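PDB 4XTK: CRISPR-associated endonuclease Cas1 from Thermotoga maritima, which probably acts as a metal-dependent DNA endonuclease that works with Cas2 in CRISPR adaptive immunity against mobile genetic elements. Local coordinates for residues G90-K95 with H315-Q320; Y209-D214 with K311-L316. All blocks are in the same frame, centred on the assembly; numbering follows the deposited sequence.

Contact 1 (G90-K95 with H315-Q320); sequences GFLILK and HLIGEQ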
ATOM      1  N   GLY E  90       0.743  -5.111  11.751  1.00 42.97           N
ATOM      2  CA  GLY E  90      -0.567  -4.960  12.361  1.00 40.91           C
ATOM      3  C   GLY E  90      -1.606  -4.405  11.406  1.00 40.11           C
ATOM      4  O   GLY E  90      -2.651  -3.911  11.827  1.00 44.02           O
ATOM      5  N   PHE E  91      -1.310  -4.486  10.113  1.00 40.20           N
ATOM      6  CA  PHE E  91      -2.219  -4.049   9.067  1.00 39.30           C
ATOM      7  C   PHE E  91      -3.576  -4.745   9.222  1.00 38.85           C
ATOM      8  O   PHE E  91      -3.656  -5.968   9.344  1.00 45.37           O
ATOM      9  CB  PHE E  91      -1.584  -4.329   7.701  1.00 41.07           C
ATOM     10  CG  PHE E  91      -2.321  -3.735   6.553  1.00 40.11           C
ATOM     11  CD1 PHE E  91      -2.947  -2.509   6.677  1.00 42.03           C
ATOM     12  CD2 PHE E  91      -2.348  -4.377   5.329  1.00 41.12           C
ATOM     13  CE1 PHE E  91      -3.624  -1.947   5.608  1.00 38.79           C
ATOM     14  CE2 PHE E  91      -3.015  -3.823   4.257  1.00 40.43           C
ATOM     15  CZ  PHE E  91      -3.656  -2.605   4.396  1.00 38.87           C
ATOM     16  N   LEU E  92      -4.636  -3.948   9.242  1.00 36.66           N
ATOM     17  CA  LEU E  92      -5.965  -4.416   9.629  1.00 39.30           C
ATOM     18  C   LEU E  92      -6.890  -4.838   8.475  1.00 36.80           C
ATOM     19  O   LEU E  92      -8.076  -5.090   8.694  1.00 38.94           O
ATOM     20  CB  LEU E  92      -6.647  -3.333  10.458  1.00 38.96           C
ATOM     21  CG  LEU E  92      -5.918  -3.043  11.765  1.00 37.45           C
ATOM     22  CD1 LEU E  92      -6.432  -1.748  12.382  1.00 39.10           C
ATOM     23  CD2 LEU E  92      -6.077  -4.218  12.737  1.00 35.46           C
ATOM     24  N   ILE E  93      -6.360  -4.888   7.258  1.00 35.97           N
ATOM     25  CA  ILE E  93      -7.178  -5.147   6.080  1.00 37.17           C
ATOM     26  C   ILE E  93      -8.056  -6.412   6.210  1.00 44.03           C
ATOM     27  O   ILE E  93      -9.236  -6.389   5.854  1.00 41.63           O
ATOM     28  CB  ILE E  93      -6.289  -5.230   4.801  1.00 40.37           C
ATOM     29  CG1 ILE E  93      -7.154  -5.322   3.546  1.00 39.90           C
ATOM     30  CG2 ILE E  93      -5.282  -6.370   4.870  1.00 39.76           C
ATOM     31  CD1 ILE E  93      -7.989  -4.100   3.309  1.00 44.31           C
ATOM     32  N   LEU E  94      -7.506  -7.490   6.762  1.00 39.11           N
ATOM     33  CA  LEU E  94      -8.262  -8.728   6.909  1.00 40.32           C
ATOM     34  C   LEU E  94      -9.345  -8.584   7.966  1.00 43.81           C
ATOM     35  O   LEU E  94     -10.452  -9.109   7.804  1.00 46.19           O
ATOM     36  CB  LEU E  94      -7.335  -9.896   7.262  1.00 41.27           C
ATOM     37  CG  LEU E  94      -6.266 -10.210   6.211  1.00 45.52           C
ATOM     38  CD1 LEU E  94      -5.463 -11.437   6.601  1.00 43.98           C
ATOM     39  CD2 LEU E  94      -6.869 -10.373   4.821  1.00 44.16           C
ATOM     40  N   LYS E  95      -9.029  -7.888   9.052  1.00 46.10           N
ATOM     41  CA  LYS E  95     -10.011  -7.694  10.109  1.00 44.67           C
ATOM     42  C   LYS E  95     -11.150  -6.852   9.566  1.00 46.05           C
ATOM     43  O   LYS E  95     -12.316  -7.106   9.874  1.00 45.23           O
ATOM     44  CB  LYS E  95      -9.390  -7.031  11.337  1.00 37.34           C
ATOM     45  CG  LYS E  95      -8.262  -7.818  11.988  1.00 47.59           C
ATOM     46  CD  LYS E  95      -8.715  -9.177  12.475  1.00 59.59           C
ATOM     47  CE  LYS E  95      -9.557  -9.053  13.728  1.00 70.12           C
ATOM     48  NZ  LYS E  95      -9.893 -10.380  14.304  1.00 79.71           N
ATOM     49  N   HIS E 315     -11.425  -1.391  18.170  1.00 53.75           N
ATOM     50  CA  HIS E 315     -12.648  -2.157  17.950  1.00 56.73           C
ATOM     51  C   HIS E 315     -12.400  -3.367  17.049  1.00 57.22           C
ATOM     52  O   HIS E 315     -12.837  -4.480  17.354  1.00 59.43           O
ATOM     53  CB  HIS E 315     -13.730  -1.271  17.338  1.00 54.37           C
ATOM     54  CG  HIS E 315     -14.952  -2.022  16.909  1.00 54.44           C
ATOM     55  ND1 HIS E 315     -15.917  -2.449  17.796  1.00 52.96           N
ATOM     56  CD2 HIS E 315     -15.361  -2.429  15.681  1.00 47.63           C
ATOM     57  CE1 HIS E 315     -16.872  -3.078  17.134  1.00 53.59           C
ATOM     58  NE2 HIS E 315     -16.558  -3.076  15.849  1.00 48.21           N
ATOM     59  N   LEU E 316     -11.688  -3.144  15.948  1.00 47.09           N
ATOM     60  CA  LEU E 316     -11.457  -4.197  14.967  1.00 44.20           C
ATOM     61  C   LEU E 316     -10.680  -5.384  15.539  1.00 52.06           C
ATOM     62  O   LEU E 316     -10.918  -6.523  15.144  1.00 52.20           O
ATOM     63  CB  LEU E 316     -10.726  -3.638  13.745  1.00 39.97           C
ATOM     64  CG  LEU E 316     -11.578  -2.739  12.840  1.00 40.22           C
ATOM     65  CD1 LEU E 316     -10.745  -2.107  11.771  1.00 39.20           C
ATOM     66  CD2 LEU E 316     -12.682  -3.495  12.192  1.00 34.45           C
ATOM     67  N   ILE E 317      -9.763  -5.129  16.468  1.00 53.14           N
ATOM     68  CA  ILE E 317      -8.960  -6.213  17.030  1.00 53.58           C
ATOM     69  C   ILE E 317      -9.521  -6.793  18.330  1.00 55.38           C
ATOM     70  O   ILE E 317      -8.894  -7.651  18.944  1.00 60.38           O
ATOM     71  CB  ILE E 317      -7.507  -5.772  17.289  1.00 60.82           C
ATOM     72  CG1 ILE E 317      -7.444  -4.723  18.398  1.00 71.00           C
ATOM     73  CG2 ILE E 317      -6.879  -5.251  16.018  1.00 60.67           C
ATOM     74  CD1 ILE E 317      -6.034  -4.277  18.720  1.00 74.71           C
ATOM     75  N   GLY E 318     -10.687  -6.324  18.759  1.00 60.53           N
ATOM     76  CA  GLY E 318     -11.344  -6.910  19.917  1.00 69.42           C
ATOM     77  C   GLY E 318     -11.005  -6.261  21.248  1.00 82.89           C
ATOM     78  O   GLY E 318     -11.694  -6.480  22.245  1.00 92.30           O
ATOM     79  N   GLU E 319      -9.936  -5.470  21.261  1.00 87.30           N
ATOM     80  CA  GLU E 319      -9.566  -4.666  22.423  1.00 91.18           C
ATOM     81  C   GLU E 319     -10.480  -3.447  22.518  1.00 88.53           C
ATOM     82  O   GLU E 319     -10.538  -2.654  21.588  1.00 94.07           O
ATOM     83  CB  GLU E 319      -8.111  -4.229  22.307  1.00 94.33           C
ATOM     84  CG  GLU E 319      -7.189  -4.764  23.378  1.00100.77           C
ATOM     85  CD  GLU E 319      -5.823  -4.123  23.285  1.00109.99           C
ATOM     86  OE1 GLU E 319      -5.601  -3.383  22.299  1.00110.07           O
ATOM     87  OE2 GLU E 319      -4.976  -4.367  24.174  1.00116.93           O
ATOM     88  N   GLN E 320     -11.182  -3.287  23.635  1.00 86.59           N
ATOM     89  CA  GLN E 320     -12.131  -2.181  23.787  1.00 85.58           C
ATOM     90  C   GLN E 320     -13.106  -2.091  22.614  1.00 86.56           C
ATOM     91  O   GLN E 320     -13.117  -1.103  21.878  1.00 88.70           O
ATOM     92  CB  GLN E 320     -11.397  -0.845  23.944  1.00 79.31           C
ATOM     93  CG  GLN E 320     -11.709  -0.110  25.244  1.00 83.72           C
ATOM     94  CD  GLN E 320     -10.693   0.966  25.567  1.00 85.03           C
ATOM     95  OE1 GLN E 320      -9.994   1.469  24.683  1.00 77.44           O
ATOM     96  NE2 GLN E 320     -10.594   1.317  26.846  1.00 94.51           N
TER
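Leu-92 and Lys-95 meet Leu-316 and Ile-317 where the start of one helix packs against the end of another in the largely helical C-terminal lobe of the Cas1 fold. Leu-92 is the N-cap residue of helix 93-101, and Leu-316 belongs to the last turn of helix 301-316. In Leu-92, CG stands opposite the carbonyl carbon (chi1 -63°), which directs the branched end toward the terminus of helix 301-316. CD2 of Leu-92 meets the branch methyl CG2 of Ile-317 at 3.5 Å, the two side chains running at a slant to one another, and CD1 of Leu-92 lies 4.4 Å from CD1 of Leu-316. One turn further on, Lys-95 sets its CB 4.4 Å from CB of Leu-316. The Lys-95 chain bends twice, at chi2 (-61°) and chi3 (-74°), which lays CE beside the helix end. Glu-98 offers the ammonium group a long, weak ion pair. Beyond Ile-317 the chain turns off at Gly-318, whose phi is positive and whose N bonds back to His-315 O. Ile-109 of helix 103-127 also touches Leu-316. CE of Lys-95 lies 3.2 Å from Leu-316 O, a carbonyl that also takes a weak hydrogen bond from His-99 NE2.

Contact 2 (Y209-D214 with K311-L316); sequences YQTHLD and KLEKHL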
ATOM      1  N   TYR E 209      -3.866   6.861   6.363  1.00 33.66           N
ATOM      2  CA  TYR E 209      -2.596   6.352   5.855  1.00 33.68           C
ATOM      3  C   TYR E 209      -1.509   6.367   6.926  1.00 39.03           C
ATOM      4  O   TYR E 209      -0.469   5.733   6.769  1.00 44.52           O
ATOM      5  CB  TYR E 209      -2.127   7.166   4.648  1.00 34.15           C
ATOM      6  CG  TYR E 209      -2.749   6.774   3.321  1.00 37.59           C
ATOM      7  CD1 TYR E 209      -2.850   5.443   2.941  1.00 35.71           C
ATOM      8  CD2 TYR E 209      -3.218   7.749   2.436  1.00 36.32           C
ATOM      9  CE1 TYR E 209      -3.404   5.090   1.731  1.00 35.21           C
ATOM     10  CE2 TYR E 209      -3.774   7.406   1.218  1.00 34.85           C
ATOM     11  CZ  TYR E 209      -3.866   6.077   0.870  1.00 44.17           C
ATOM     12  OH  TYR E 209      -4.420   5.735  -0.344  1.00 45.95           O
ATOM     13  N   GLN E 210      -1.740   7.102   8.007  1.00 42.78           N
ATOM     14  CA  GLN E 210      -0.791   7.129   9.113  1.00 41.64           C
ATOM     15  C   GLN E 210      -1.175   6.092  10.160  1.00 46.29           C
ATOM     16  O   GLN E 210      -0.580   6.043  11.230  1.00 52.54           O
ATOM     17  CB  GLN E 210      -0.711   8.522   9.742  1.00 36.88           C
ATOM     18  CG  GLN E 210      -0.366   9.623   8.744  1.00 48.23           C
ATOM     19  CD  GLN E 210      -0.297  11.002   9.374  1.00 48.41           C
ATOM     20  OE1 GLN E 210      -0.413  11.154  10.591  1.00 48.09           O
ATOM     21  NE2 GLN E 210      -0.140  12.020   8.538  1.00 53.46           N
ATOM     22  N   THR E 211      -2.186   5.284   9.852  1.00 41.18           N
ATOM     23  CA  THR E 211      -2.630   4.206  10.744  1.00 42.71           C
ATOM     24  C   THR E 211      -2.450   2.818  10.137  1.00 40.08           C
ATOM     25  O   THR E 211      -1.834   2.654   9.081  1.00 42.05           O
ATOM     26  CB  THR E 211      -4.119   4.330  11.137  1.00 40.12           C
ATOM     27  OG1 THR E 211      -4.942   4.004  10.008  1.00 36.24           O
ATOM     28  CG2 THR E 211      -4.436   5.727  11.649  1.00 32.29           C
ATOM     29  N   HIS E 212      -2.977   1.821  10.837  1.00 34.58           N
ATOM     30  CA  HIS E 212      -2.951   0.438  10.377  1.00 36.04           C
ATOM     31  C   HIS E 212      -4.225   0.090   9.613  1.00 39.80           C
ATOM     32  O   HIS E 212      -4.425  -1.062   9.216  1.00 35.65           O
ATOM     33  CB  HIS E 212      -2.779  -0.519  11.558  1.00 36.22           C
ATOM     34  CG  HIS E 212      -1.472  -0.376  12.269  1.00 37.53           C
ATOM     35  ND1 HIS E 212      -1.356  -0.498  13.636  1.00 46.42           N
ATOM     36  CD2 HIS E 212      -0.224  -0.130  11.805  1.00 40.51           C
ATOM     37  CE1 HIS E 212      -0.092  -0.324  13.988  1.00 45.25           C
ATOM     38  NE2 HIS E 212       0.615  -0.100  12.895  1.00 43.98           N
ATOM     39  N   LEU E 213      -5.093   1.085   9.433  1.00 37.37           N
ATOM     40  CA  LEU E 213      -6.347   0.904   8.703  1.00 32.06           C
ATOM     41  C   LEU E 213      -6.149   1.030   7.203  1.00 32.27           C
ATOM     42  O   LEU E 213      -5.265   1.748   6.746  1.00 38.67           O
ATOM     43  CB  LEU E 213      -7.393   1.916   9.171  1.00 30.95           C
ATOM     44  CG  LEU E 213      -7.900   1.784  10.609  1.00 35.17           C
ATOM     45  CD1 LEU E 213      -8.411   3.129  11.130  1.00 29.39           C
ATOM     46  CD2 LEU E 213      -8.996   0.730  10.684  1.00 31.01           C
ATOM     47  N   ASP E 214      -6.959   0.308   6.438  1.00 39.71           N
ATOM     48  CA  ASP E 214      -7.038   0.537   5.001  1.00 37.60           C
ATOM     49  C   ASP E 214      -8.287   1.351   4.674  1.00 41.80           C
ATOM     50  O   ASP E 214      -9.405   0.980   5.056  1.00 42.54           O
ATOM     51  CB  ASP E 214      -7.045  -0.775   4.222  1.00 43.54           C
ATOM     52  CG  ASP E 214      -6.897  -0.559   2.724  1.00 56.41           C
ATOM     53  OD1 ASP E 214      -7.876  -0.122   2.084  1.00 64.63           O
ATOM     54  OD2 ASP E 214      -5.802  -0.822   2.184  1.00 57.23           O
ATOM     55  N   LYS E 311      -9.851   4.441  17.757  1.00 54.87           N
ATOM     56  CA  LYS E 311     -11.005   3.779  18.360  1.00 54.01           C
ATOM     57  C   LYS E 311     -11.500   2.654  17.468  1.00 48.65           C
ATOM     58  O   LYS E 311     -11.907   1.599  17.941  1.00 48.56           O
ATOM     59  CB  LYS E 311     -12.140   4.774  18.607  1.00 55.65           C
ATOM     60  CG  LYS E 311     -12.448   5.036  20.072  1.00 64.05           C
ATOM     61  CD  LYS E 311     -13.559   6.076  20.221  1.00 74.70           C
ATOM     62  CE  LYS E 311     -13.002   7.492  20.376  1.00 76.41           C
ATOM     63  NZ  LYS E 311     -12.149   7.651  21.591  1.00 80.95           N
ATOM     64  N   LEU E 312     -11.473   2.895  16.166  1.00 47.04           N
ATOM     65  CA  LEU E 312     -11.900   1.890  15.212  1.00 46.52           C
ATOM     66  C   LEU E 312     -10.888   0.754  15.178  1.00 48.95           C
ATOM     67  O   LEU E 312     -11.259  -0.417  15.074  1.00 51.94           O
ATOM     68  CB  LEU E 312     -12.071   2.501  13.822  1.00 40.42           C
ATOM     69  CG  LEU E 312     -12.524   1.517  12.746  1.00 41.70           C
ATOM     70  CD1 LEU E 312     -13.856   0.873  13.140  1.00 39.39           C
ATOM     71  CD2 LEU E 312     -12.606   2.204  11.387  1.00 31.57           C
ATOM     72  N   GLU E 313      -9.609   1.112  15.267  1.00 40.42           N
ATOM     73  CA  GLU E 313      -8.529   0.131  15.297  1.00 36.01           C
ATOM     74  C   GLU E 313      -8.695  -0.825  16.471  1.00 48.66           C
ATOM     75  O   GLU E 313      -8.589  -2.050  16.324  1.00 52.58           O
ATOM     76  CB  GLU E 313      -7.167   0.825  15.383  1.00 39.67           C
ATOM     77  CG  GLU E 313      -6.683   1.420  14.067  1.00 48.07           C
ATOM     78  CD  GLU E 313      -5.313   2.061  14.183  1.00 60.82           C
ATOM     79  OE1 GLU E 313      -5.097   2.841  15.137  1.00 74.72           O
ATOM     80  OE2 GLU E 313      -4.449   1.784  13.323  1.00 61.50           O
ATOM     81  N   LYS E 314      -8.960  -0.260  17.640  1.00 49.24           N
ATOM     82  CA  LYS E 314      -9.111  -1.074  18.828  1.00 48.22           C
ATOM     83  C   LYS E 314     -10.350  -1.949  18.714  1.00 53.33           C
ATOM     84  O   LYS E 314     -10.316  -3.123  19.082  1.00 51.14           O
ATOM     85  CB  LYS E 314      -9.151  -0.196  20.079  1.00 45.08           C
ATOM     86  CG  LYS E 314      -7.767   0.294  20.478  1.00 46.20           C
ATOM     87  CD  LYS E 314      -7.770   1.086  21.775  1.00 62.73           C
ATOM     88  CE  LYS E 314      -8.692   2.287  21.712  1.00 62.42           C
ATOM     89  NZ  LYS E 314      -8.462   3.163  22.892  1.00 70.28           N
ATOM     90  N   HIS E 315     -11.425  -1.391  18.170  1.00 53.75           N
ATOM     91  CA  HIS E 315     -12.648  -2.157  17.950  1.00 56.73           C
ATOM     92  C   HIS E 315     -12.400  -3.367  17.049  1.00 57.22           C
ATOM     93  O   HIS E 315     -12.837  -4.480  17.354  1.00 59.43           O
ATOM     94  CB  HIS E 315     -13.730  -1.271  17.338  1.00 54.37           C
ATOM     95  CG  HIS E 315     -14.952  -2.022  16.909  1.00 54.44           C
ATOM     96  ND1 HIS E 315     -15.917  -2.449  17.796  1.00 52.96           N
ATOM     97  CD2 HIS E 315     -15.361  -2.429  15.681  1.00 47.63           C
ATOM     98  CE1 HIS E 315     -16.872  -3.078  17.134  1.00 53.59           C
ATOM     99  NE2 HIS E 315     -16.558  -3.076  15.849  1.00 48.21           N
ATOM    100  N   LEU E 316     -11.688  -3.144  15.948  1.00 47.09           N
ATOM    101  CA  LEU E 316     -11.457  -4.197  14.967  1.00 44.20           C
ATOM    102  C   LEU E 316     -10.680  -5.384  15.539  1.00 52.06           C
ATOM    103  O   LEU E 316     -10.918  -6.523  15.144  1.00 52.20           O
ATOM    104  CB  LEU E 316     -10.726  -3.638  13.745  1.00 39.97           C
ATOM    105  CG  LEU E 316     -11.578  -2.739  12.840  1.00 40.22           C
ATOM    106  CD1 LEU E 316     -10.745  -2.107  11.771  1.00 39.20           C
ATOM    107  CD2 LEU E 316     -12.682  -3.495  12.192  1.00 34.45           C
TER
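The imidazole of His-212 and the carboxylate of Glu-313 come together tilted, their planes 41° apart, with the two side chains crossing at about a right angle. A single oxygen, Glu-313 OE2, does the touching: it lies 3.8 Å from CG of the His-212 ring and 3.4 Å from CB of Thr-211. The same OE2 accepts the backbone N-H of His-212 at 2.9 Å, a nearly straight bond (160°) that arrives almost along the C-O direction. Glu-313 reaches the loop because its chain is extended beyond CG, and its other oxygen, OE1, is tied to His-310 ND1. The loop itself is shaped by an ST turn, in which Thr-211 OG1 accepts from Leu-213 N at 3.0 Å and also bonds to Ile-208 O. Leu-213 then turns its side chain onto the helix. CG of Leu-213 packs on the aliphatic CG of Glu-313 at 3.7 Å, and CD2 of Leu-213 touches CD1 of Leu-316 at 3.5 Å and CD2 of Leu-312 at 4.0 Å. Leu-230 of helix 230-252 touches both Leu-213 and Leu-312, extending the apolar contact. Glu-313 thus works in two ways, its methylene packing with leucine and its carboxylate gripping the loop backbone; a negative charge there would probably strengthen the bond.

How the contacts relate
Contacts 1 and 2 lie with their centres about 7 Å apart and share His-315 and Leu-316 near the end of helix 301-316. Along the chain, 90-95 comes first, at the entry to helix 93-101; 209-214 follows, in the loop between helices 188-208 and 230-252; the C-terminal helix then closes on both. The two earlier segments are also joined directly, Leu-92 N bonding to His-212 O at 2.9 Å, so three remote parts of the helical lobe converge. Phe-91 extends this junction to the dimer, meeting Phe-225 of the second subunit edge-to-face. The predicted manganese ligands His-221 and Glu-236 are about 11 and 12 Å from Leu-312, side chain to side chain, so the junction ties the loop before Glu-236's helix to the C-terminal helix without entering the metal site.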